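Local coordinates for protein peptidoglycan D,D-transpeptidase FtsI (Yersinia pestis, PDB 6SYN) that probably cross-links peptidoglycan as a periplasmic class B penicillin-binding protein, a D,D-transpeptidase whose active site binds beta-lactam antibiotics, at residues Ser20-Arg25 with Ser180-Leu185. Numbering follows the deposited sequence.
Sequences SDRSGR and SVDERL. With ACT (acetate ion), chain C.
Asp21 reaches across to the first turn of helix 183-199, where its OD2 accepts the backbone N of Glu183 at 2.8 Å on the anti lone pair. The syn lone pair of the same oxygen takes Arg25 NH1 at 2.7 Å, in the guanidinium plane, while OD1 receives Ser23 N and Arg25 N from opposite faces of the carboxylate. Four N-H groups thus fix the rotation of this buried acid, whose charge the helix start probably also stabilises. Arg25 crosses Glu183 at about a right angle, Arg25 CD 3.9 Å from Glu183 CB, and Arg184 CG lies over one face of the Arg25 guanidinium. Asp182 OD1, 3.3 Å from Arg25 NH1, sits well out of that plane, a purely electrostatic pairing; Asp182 OD2 also binds Arg184 NH2 (2.8 Å), so both acids probably offset the closeness of Arg25 NH2 and Arg184 NE, 3.3 Å apart without a hydrogen bond. Arg22 N meets Val181 O at 2.9 Å. Bent at chi3 (-44°), Arg22 brings NH1 edge-on to Ser180 O at 2.8 Å; Glu216 pairs with the same nitrogen. An Asx turn within a type I beta turn and an Asp182 N-cap join an N-terminal hairpin loop to helix 183-199, which leads into the transpeptidase fold's five-stranded antiparallel sheet.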
loop_
_atom_site.group_PDB
_atom_site.type_symbol
_atom_site.label_atom_id
_atom_site.label_comp_id
_atom_site.label_asym_id
_atom_site.label_seq_id
_atom_site.Cartn_x
_atom_site.Cartn_y
_atom_site.Cartn_z
ATOM N N SER A 20 -18.561 -3.834 4.787
ATOM C CA SER A 20 -18.887 -2.679 3.920
ATOM C C SER A 20 -17.811 -1.601 4.067
ATOM O O SER A 20 -17.034 -1.649 5.035
ATOM C CB SER A 20 -20.240 -2.137 4.257
ATOM O OG SER A 20 -20.229 -1.566 5.556
ATOM N N ASP A 21 -17.796 -0.654 3.131
ATOM C CA ASP A 21 -16.910 0.538 3.148
ATOM C C ASP A 21 -17.578 1.621 4.013
ATOM O O ASP A 21 -18.711 1.392 4.495
ATOM C CB ASP A 21 -16.571 0.965 1.712
ATOM C CG ASP A 21 -17.575 1.907 1.066
ATOM O OD1 ASP A 21 -18.730 1.964 1.549
ATOM O OD2 ASP A 21 -17.189 2.586 0.081
ATOM N N ARG A 22 -16.913 2.765 4.181
ATOM C CA ARG A 22 -17.294 3.841 5.140
ATOM C C ARG A 22 -18.738 4.328 4.923
ATOM O O ARG A 22 -19.302 4.840 5.904
ATOM C CB ARG A 22 -16.286 4.996 5.086
ATOM C CG ARG A 22 -16.153 5.710 3.746
ATOM C CD ARG A 22 -15.269 6.940 3.879
ATOM N NE ARG A 22 -15.607 7.690 5.089
ATOM C CZ ARG A 22 -14.985 7.589 6.265
ATOM N NH1 ARG A 22 -13.952 6.782 6.424
ATOM N NH2 ARG A 22 -15.410 8.299 7.296
ATOM N N SER A 23 -19.314 4.174 3.721
ATOM C CA SER A 23 -20.676 4.661 3.353
ATOM C C SER A 23 -21.692 3.513 3.243
ATOM O O SER A 23 -22.859 3.808 2.937
ATOM C CB SER A 23 -20.640 5.450 2.074
ATOM O OG SER A 23 -20.043 6.725 2.276
ATOM N N GLY A 24 -21.280 2.262 3.465
ATOM C CA GLY A 24 -22.180 1.093 3.458
ATOM C C GLY A 24 -22.215 0.360 2.123
ATOM O O GLY A 24 -23.190 -0.386 1.905
ATOM N N ARG A 25 -21.205 0.536 1.260
ATOM C CA ARG A 25 -21.077 -0.231 -0.013
ATOM C C ARG A 25 -20.537 -1.621 0.307
ATOM O O ARG A 25 -19.463 -1.747 0.889
ATOM C CB ARG A 25 -20.150 0.452 -1.022
ATOM C CG ARG A 25 -20.793 1.585 -1.809
ATOM C CD ARG A 25 -19.760 2.370 -2.596
ATOM N NE ARG A 25 -20.140 3.769 -2.697
ATOM C CZ ARG A 25 -19.641 4.768 -1.973
ATOM N NH1 ARG A 25 -18.700 4.557 -1.065
ATOM N NH2 ARG A 25 -20.085 5.996 -2.175
ATOM N N SER A 180 -13.038 1.801 7.263
ATOM C CA SER A 180 -12.683 3.233 7.087
ATOM C C SER A 180 -12.479 3.553 5.596
ATOM O O SER A 180 -12.517 4.738 5.240
ATOM C CB SER A 180 -11.450 3.557 7.877
ATOM O OG SER A 180 -10.314 2.965 7.271
ATOM N N VAL A 181 -12.269 2.526 4.765
ATOM C CA VAL A 181 -11.931 2.638 3.313
ATOM C C VAL A 181 -13.158 3.128 2.527
ATOM O O VAL A 181 -14.291 2.902 2.991
ATOM C CB VAL A 181 -11.408 1.282 2.799
ATOM C CG1 VAL A 181 -11.342 1.200 1.282
ATOM C CG2 VAL A 181 -10.058 0.956 3.409
ATOM N N ASP A 182 -12.936 3.788 1.386
ATOM C CA ASP A 182 -14.003 4.234 0.445
ATOM C C ASP A 182 -13.798 3.471 -0.871
ATOM O O ASP A 182 -12.661 3.504 -1.385
ATOM C CB ASP A 182 -13.994 5.761 0.291
ATOM C CG ASP A 182 -15.124 6.329 -0.557
ATOM O OD1 ASP A 182 -15.587 5.623 -1.471
ATOM O OD2 ASP A 182 -15.540 7.480 -0.295
ATOM N N GLU A 183 -14.836 2.783 -1.366
ATOM C CA GLU A 183 -14.753 1.878 -2.552
ATOM C C GLU A 183 -14.408 2.702 -3.801
ATOM O O GLU A 183 -13.565 2.229 -4.588
ATOM C CB GLU A 183 -16.041 1.063 -2.732
ATOM C CG GLU A 183 -16.336 0.649 -4.173
ATOM C CD GLU A 183 -15.317 -0.286 -4.807
ATOM O OE1 GLU A 183 -14.567 -0.919 -4.046
ATOM O OE2 GLU A 183 -15.265 -0.377 -6.055
ATOM N N ARG A 184 -15.041 3.869 -3.976
ATOM C CA ARG A 184 -14.786 4.803 -5.106
ATOM C C ARG A 184 -13.300 5.179 -5.136
ATOM O O ARG A 184 -12.729 5.240 -6.246
ATOM C CB ARG A 184 -15.600 6.095 -4.976
ATOM C CG ARG A 184 -17.107 5.945 -5.143
ATOM C CD ARG A 184 -17.836 7.231 -4.784
ATOM N NE ARG A 184 -17.476 7.672 -3.440
ATOM C CZ ARG A 184 -17.587 8.912 -2.958
ATOM N NH1 ARG A 184 -18.057 9.899 -3.705
ATOM N NH2 ARG A 184 -17.205 9.160 -1.717
ATOM N N LEU A 185 -12.717 5.464 -3.967
ATOM C CA LEU A 185 -11.324 5.967 -3.832
ATOM C C LEU A 185 -10.345 4.790 -3.942
ATOM O O LEU A 185 -9.269 4.983 -4.529
ATOM C CB LEU A 185 -11.160 6.718 -2.504
ATOM C CG LEU A 185 -12.064 7.934 -2.279
ATOM C CD1 LEU A 185 -11.595 8.729 -1.071
ATOM C CD2 LEU A 185 -12.125 8.847 -3.497
HETATM C C ACT C . -19.112 12.521 -1.347
HETATM O O ACT C . -17.951 12.576 -1.801
HETATM O OXT ACT C . -19.377 12.527 -0.126
HETATM C CH3 ACT C . -20.284 12.438 -2.343
#